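Local coordinates for protein octaprenyl Pyrophosphate Synthase (Helicobacter pylori, PDB 3TC1) that probably condenses isopentenyl diphosphate units onto an allylic diphosphate to build an octaprenyl (C40) diphosphate chain, using magnesium, at residues M43-N48 with N292-K297; K183-F188 with E285-E290. All blocks are in the same frame, centred on the assembly; numbering follows the deposited sequence.

Contact 1. Residues M43-N48 with N292-K297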
loop_
_atom_site.group_PDB
_atom_site.type_symbol
_atom_site.label_atom_id
_atom_site.label_comp_id
_atom_site.label_asym_id
_atom_site.label_seq_id
_atom_site.Cartn_x
_atom_site.Cartn_y
_atom_site.Cartn_z
ATOM N N MET B 43 4.288 2.706 23.041
ATOM C CA MET B 43 3.910 4.108 22.924
ATOM C C MET B 43 3.068 4.599 24.097
ATOM O O MET B 43 3.292 5.694 24.609
ATOM C CB MET B 43 3.139 4.333 21.618
ATOM C CG MET B 43 3.948 4.032 20.365
ATOM S SD MET B 43 2.893 3.867 18.914
ATOM C CE MET B 43 2.707 5.577 18.464
ATOM N N LEU B 44 2.094 3.796 24.520
ATOM C CA LEU B 44 1.228 4.179 25.632
ATOM C C LEU B 44 2.026 4.408 26.912
ATOM O O LEU B 44 1.598 5.155 27.789
ATOM C CB LEU B 44 0.171 3.101 25.886
ATOM C CG LEU B 44 -0.940 2.928 24.847
ATOM C CD1 LEU B 44 -1.722 1.663 25.145
ATOM C CD2 LEU B 44 -1.851 4.135 24.865
ATOM N N ALA B 45 3.187 3.767 27.004
ATOM C CA ALA B 45 4.050 3.873 28.177
ATOM C C ALA B 45 4.613 5.268 28.406
ATOM O O ALA B 45 5.147 5.555 29.482
ATOM C CB ALA B 45 5.197 2.867 28.072
ATOM N N LEU B 46 4.507 6.132 27.399
ATOM C CA LEU B 46 5.015 7.493 27.522
ATOM C C LEU B 46 3.990 8.443 28.130
ATOM O O LEU B 46 4.333 9.554 28.533
ATOM C CB LEU B 46 5.468 8.028 26.157
ATOM C CG LEU B 46 6.853 7.558 25.692
ATOM C CD1 LEU B 46 6.855 6.047 25.512
ATOM C CD2 LEU B 46 7.222 8.251 24.389
ATOM N N LEU B 47 2.736 8.009 28.191
ATOM C CA LEU B 47 1.672 8.834 28.750
ATOM C C LEU B 47 1.884 9.107 30.237
ATOM O O LEU B 47 2.430 8.271 30.959
ATOM C CB LEU B 47 0.316 8.158 28.544
ATOM C CG LEU B 47 -0.224 8.123 27.112
ATOM C CD1 LEU B 47 -1.436 7.200 27.037
ATOM C CD2 LEU B 47 -0.591 9.535 26.673
ATOM N N ASN B 48 1.461 10.291 30.679
ATOM C CA ASN B 48 1.569 10.693 32.082
ATOM C C ASN B 48 0.233 10.463 32.767
ATOM O O ASN B 48 -0.806 10.367 32.110
ATOM C CB ASN B 48 1.905 12.182 32.218
ATOM C CG ASN B 48 3.345 12.495 31.898
ATOM O OD1 ASN B 48 4.255 11.787 32.323
ATOM N ND2 ASN B 48 3.565 13.578 31.160
ATOM N N ASN B 292 10.662 5.188 33.589
ATOM C CA ASN B 292 9.553 4.474 32.976
ATOM C C ASN B 292 9.618 2.976 33.247
ATOM O O ASN B 292 10.346 2.244 32.574
ATOM C CB ASN B 292 9.559 4.739 31.470
ATOM C CG ASN B 292 8.191 4.605 30.858
ATOM O OD1 ASN B 292 7.757 5.471 30.098
ATOM N ND2 ASN B 292 7.498 3.519 31.180
ATOM N N LEU B 293 8.843 2.529 34.229
ATOM C CA LEU B 293 8.808 1.124 34.614
ATOM C C LEU B 293 8.256 0.209 33.524
ATOM O O LEU B 293 8.743 -0.905 33.343
ATOM C CB LEU B 293 7.978 0.954 35.889
ATOM C CG LEU B 293 8.435 1.777 37.096
ATOM C CD1 LEU B 293 7.499 1.528 38.269
ATOM C CD2 LEU B 293 9.866 1.407 37.459
ATOM N N ILE B 294 7.238 0.677 32.806
ATOM C CA ILE B 294 6.635 -0.118 31.739
ATOM C C ILE B 294 7.643 -0.441 30.635
ATOM O O ILE B 294 7.778 -1.599 30.234
ATOM C CB ILE B 294 5.415 0.601 31.110
ATOM C CG1 ILE B 294 4.303 0.769 32.151
ATOM C CG2 ILE B 294 4.883 -0.207 29.940
ATOM C CD1 ILE B 294 4.634 1.735 33.269
ATOM N N LEU B 295 8.349 0.577 30.149
ATOM C CA LEU B 295 9.341 0.383 29.094
ATOM C C LEU B 295 10.512 -0.471 29.544
ATOM O O LEU B 295 11.050 -1.268 28.763
ATOM C CB LEU B 295 9.876 1.725 28.598
ATOM C CG LEU B 295 8.895 2.613 27.835
ATOM C CD1 LEU B 295 9.662 3.779 27.227
ATOM C CD2 LEU B 295 8.195 1.812 26.742
ATOM N N GLU B 296 10.921 -0.279 30.796
ATOM C CA GLU B 296 12.024 -1.036 31.349
ATOM C C GLU B 296 11.565 -2.466 31.486
ATOM O O GLU B 296 12.327 -3.369 31.234
ATOM C CB GLU B 296 12.497 -0.419 32.684
ATOM C CG GLU B 296 13.398 0.810 32.449
ATOM C CD GLU B 296 13.676 1.635 33.697
ATOM O OE1 GLU B 296 13.700 1.039 34.787
ATOM O OE2 GLU B 296 13.883 2.871 33.585
ATOM N N LYS B 297 10.295 -2.659 31.815
ATOM C CA LYS B 297 9.709 -3.989 31.957
ATOM C C LYS B 297 9.737 -4.717 30.614
ATOM O O LYS B 297 10.172 -5.866 30.527
ATOM C CB LYS B 297 8.262 -3.860 32.450
ATOM C CG LYS B 297 7.480 -5.153 32.604
ATOM C CD LYS B 297 7.988 -6.008 33.754
ATOM C CE LYS B 297 6.946 -7.041 34.186
ATOM N NZ LYS B 297 6.497 -7.895 33.055
#
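The backbone carbonyl oxygen of Ala45 meets the side-chain amide of Asn292, and this is the one close polar approach between the two segments. Ala45 O lies 2.7 Å from the atom modelled as Asn292 OD1. The amide has probably been built turned over, so the near atom may be the nitrogen and the pair may be a hydrogen bond. The setting is the all-helical isoprenoid synthase fold. After helix 38-44 the chain makes a type I turn from Leu44 to Leu47, which places the Ala45 methyl against the start of helix 293-301, where Asn292 is the N-cap. The backbone oxygen of that cap residue, Asn292 O, accepts Glu296 N at 3.1 Å in the first turn of the helix.

Beside the amide the contact is apolar. Ala45 CB packs against two branched side chains of consecutive helical residues. Leu295 CD2 is 3.4 Å from Ala45 CB, tighter than a usual carbon-carbon contact, and Ile294 CG2 is 3.6 Å from the same methyl. Of the two branches of Ile294 it is CG2, standing anti to the backbone N, that reaches Ala45. Leu46 adds a second layer: its side chain crosses that of Leu295 at about a right angle, methyl to methyl.

Around this joint, Leu46 and Met43 rest on helix 152-177, Leu44 leans on helix 3-18, and Ile294 touches Met1. A segment early in the chain is thereby joined to the last helix, 244 residues later. Leu295 serves both partners at once through its two methyls, CD2 against Ala45 and CD1 4.0 Å from Leu46 CD1.

Contact 2. Residues K183-F188 with E285-E290; sequences KIYADF and EAIKGE
Ile184 comes first, near the start of helix 182-205, which in this all-helical fold packs on the C-terminal end of helix 268-286 and on the loop leading to the last helix. It meets them with two separate methyls. Ile184 CG2 sits 3.2 Å from the backbone oxygen Ala286 O. The other branch, CD1, runs head-on toward Glu290, which approaches from the opposite direction, and ends 3.2 Å from Glu290 OE1.

Tyr185 begins by pointing away from the loop, yet its ring swings back with chi1 -68° and brings the phenolic end to the Glu290 side chain, which it crosses obliquely; OH lies 3.2 Å from the methylene carbon Glu290 CG. Ring and carboxylate planes are only 23° apart, and Glu290 OE1 and OE2 each stay 4.1 Å from Tyr185 OH. The tyrosine also touches Ala175 and Leu46.

Two residues further along, Asp187 sets OD2 3.3 Å from the Ala286 methyl. Phe188 completes the face: chi1 172° carries the ring away from its own backbone N to meet Ile287, the first residue to leave helical geometry, obliquely. Phe188 CD1 is 3.6 Å from Ile287 CG2, and Phe188 CE1 is 3.7 Å from Ile287 CD1. Leu295 and Ala299 of helix 293-301 cover more of the phenylalanine.

The close approaches are mainly carbon to carbon or carbon to oxygen, while the salt bridge from Lys288 NZ to Glu285 OE1 stays within 285-290; helix 182-205 is therefore joined to the helix end and loop by fit of shape more than by directional bonds.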
loop_
_atom_site.group_PDB
_atom_site.type_symbol
_atom_site.label_atom_id
_atom_site.label_comp_id
_atom_site.label_asym_id
_atom_site.label_seq_id
_atom_site.Cartn_x
_atom_site.Cartn_y
_atom_site.Cartn_z
ATOM N N LYS B 183 14.594 12.387 21.001
ATOM C CA LYS B 183 15.875 11.680 20.792
ATOM C C LYS B 183 16.044 10.480 21.709
ATOM O O LYS B 183 16.455 9.403 21.291
ATOM C CB LYS B 183 17.077 12.640 20.972
ATOM C CG LYS B 183 18.416 11.951 20.662
ATOM C CD LYS B 183 19.625 12.814 20.990
ATOM C CE LYS B 183 19.707 13.173 22.495
ATOM N NZ LYS B 183 19.969 12.015 23.411
ATOM N N ILE B 184 15.702 10.676 22.970
ATOM C CA ILE B 184 15.806 9.616 23.961
ATOM C C ILE B 184 14.929 8.425 23.608
ATOM O O ILE B 184 15.384 7.281 23.617
ATOM C CB ILE B 184 15.400 10.117 25.373
ATOM C CG1 ILE B 184 16.444 11.110 25.886
ATOM C CG2 ILE B 184 15.250 8.931 26.310
ATOM C CD1 ILE B 184 16.101 11.707 27.231
ATOM N N TYR B 185 13.680 8.700 23.257
ATOM C CA TYR B 185 12.755 7.635 22.922
ATOM C C TYR B 185 12.953 7.016 21.544
ATOM O O TYR B 185 12.621 5.850 21.337
ATOM C CB TYR B 185 11.329 8.138 23.126
ATOM C CG TYR B 185 11.047 8.377 24.595
ATOM C CD1 TYR B 185 10.811 7.308 25.458
ATOM C CD2 TYR B 185 11.097 9.662 25.138
ATOM C CE1 TYR B 185 10.639 7.507 26.821
ATOM C CE2 TYR B 185 10.928 9.873 26.505
ATOM C CZ TYR B 185 10.699 8.791 27.339
ATOM O OH TYR B 185 10.529 8.988 28.689
ATOM N N ALA B 186 13.499 7.782 20.606
ATOM C CA ALA B 186 13.767 7.246 19.280
ATOM C C ALA B 186 14.910 6.247 19.467
ATOM O O ALA B 186 14.921 5.169 18.872
ATOM C CB ALA B 186 14.196 8.359 18.335
ATOM N N ASP B 187 15.862 6.623 20.316
ATOM C CA ASP B 187 17.018 5.788 20.613
ATOM C C ASP B 187 16.567 4.501 21.303
ATOM O O ASP B 187 17.049 3.413 20.979
ATOM C CB ASP B 187 17.997 6.559 21.505
ATOM C CG ASP B 187 19.365 5.909 21.571
ATOM O OD1 ASP B 187 19.970 5.690 20.501
ATOM O OD2 ASP B 187 19.839 5.625 22.691
ATOM N N PHE B 188 15.641 4.622 22.250
ATOM C CA PHE B 188 15.117 3.451 22.950
ATOM C C PHE B 188 14.376 2.566 21.953
ATOM O O PHE B 188 14.514 1.343 21.969
ATOM C CB PHE B 188 14.142 3.862 24.056
ATOM C CG PHE B 188 13.417 2.696 24.686
ATOM C CD1 PHE B 188 13.974 2.008 25.764
ATOM C CD2 PHE B 188 12.196 2.263 24.176
ATOM C CE1 PHE B 188 13.325 0.904 26.322
ATOM C CE2 PHE B 188 11.538 1.157 24.726
ATOM C CZ PHE B 188 12.104 0.478 25.802
ATOM N N GLU B 285 19.651 1.844 28.700
ATOM C CA GLU B 285 20.594 2.943 28.875
ATOM C C GLU B 285 19.947 4.261 28.449
ATOM O O GLU B 285 19.973 5.248 29.185
ATOM C CB GLU B 285 21.846 2.687 28.030
ATOM C CG GLU B 285 22.943 3.725 28.188
ATOM C CD GLU B 285 23.609 3.666 29.548
ATOM O OE1 GLU B 285 22.913 3.861 30.565
ATOM O OE2 GLU B 285 24.833 3.423 29.599
ATOM N N ALA B 286 19.358 4.258 27.257
ATOM C CA ALA B 286 18.707 5.437 26.695
ATOM C C ALA B 286 17.690 6.081 27.631
ATOM O O ALA B 286 17.627 7.303 27.734
ATOM C CB ALA B 286 18.037 5.076 25.365
ATOM N N ILE B 287 16.893 5.265 28.310
ATOM C CA ILE B 287 15.881 5.787 29.219
ATOM C C ILE B 287 16.317 5.763 30.684
ATOM O O ILE B 287 15.482 5.815 31.587
ATOM C CB ILE B 287 14.565 5.001 29.085
ATOM C CG1 ILE B 287 14.790 3.538 29.478
ATOM C CG2 ILE B 287 14.047 5.111 27.652
ATOM C CD1 ILE B 287 13.520 2.701 29.512
ATOM N N LYS B 288 17.625 5.688 30.909
ATOM C CA LYS B 288 18.177 5.664 32.260
ATOM C C LYS B 288 17.654 6.883 33.016
ATOM O O LYS B 288 17.135 6.766 34.129
ATOM C CB LYS B 288 19.707 5.718 32.200
ATOM C CG LYS B 288 20.430 4.865 33.232
ATOM C CD LYS B 288 20.200 3.382 32.979
ATOM C CE LYS B 288 21.219 2.522 33.714
ATOM N NZ LYS B 288 22.600 2.733 33.192
ATOM N N GLY B 289 17.784 8.050 32.392
ATOM C CA GLY B 289 17.329 9.285 33.002
ATOM C C GLY B 289 15.880 9.250 33.449
ATOM O O GLY B 289 15.570 9.580 34.593
ATOM N N GLU B 290 14.990 8.853 32.545
ATOM C CA GLU B 290 13.569 8.776 32.859
ATOM C C GLU B 290 13.360 7.674 33.889
ATOM O O GLU B 290 14.312 7.006 34.292
ATOM C CB GLU B 290 12.768 8.460 31.594
ATOM C CG GLU B 290 13.303 9.128 30.333
ATOM C CD GLU B 290 13.290 10.645 30.404
ATOM O OE1 GLU B 290 13.834 11.284 29.480
ATOM O OE2 GLU B 290 12.734 11.199 31.375
#

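How the contacts relate
The centres of contacts 1 and 2 are 11 Å apart, and contact 2 is nested inside the loop that contact 1 closes. The chain passes from helix 268-286 through a short loop into helix 293-301, and the two contacts touch directly. Tyr185 bridges them: its CG is 3.8 Å from Leu46 CD2 and its CE1 3.9 Å from Leu295 CD1. Glu296 CG also lies 3.5 Å from Ile287 CD1. Their centres lie about 19 and 20 Å from the centre of the chain, on the same side of it. Helix 182-205 begins here and carries near its other end a DDxxD sequence, which in relatives binds magnesium and diphosphate.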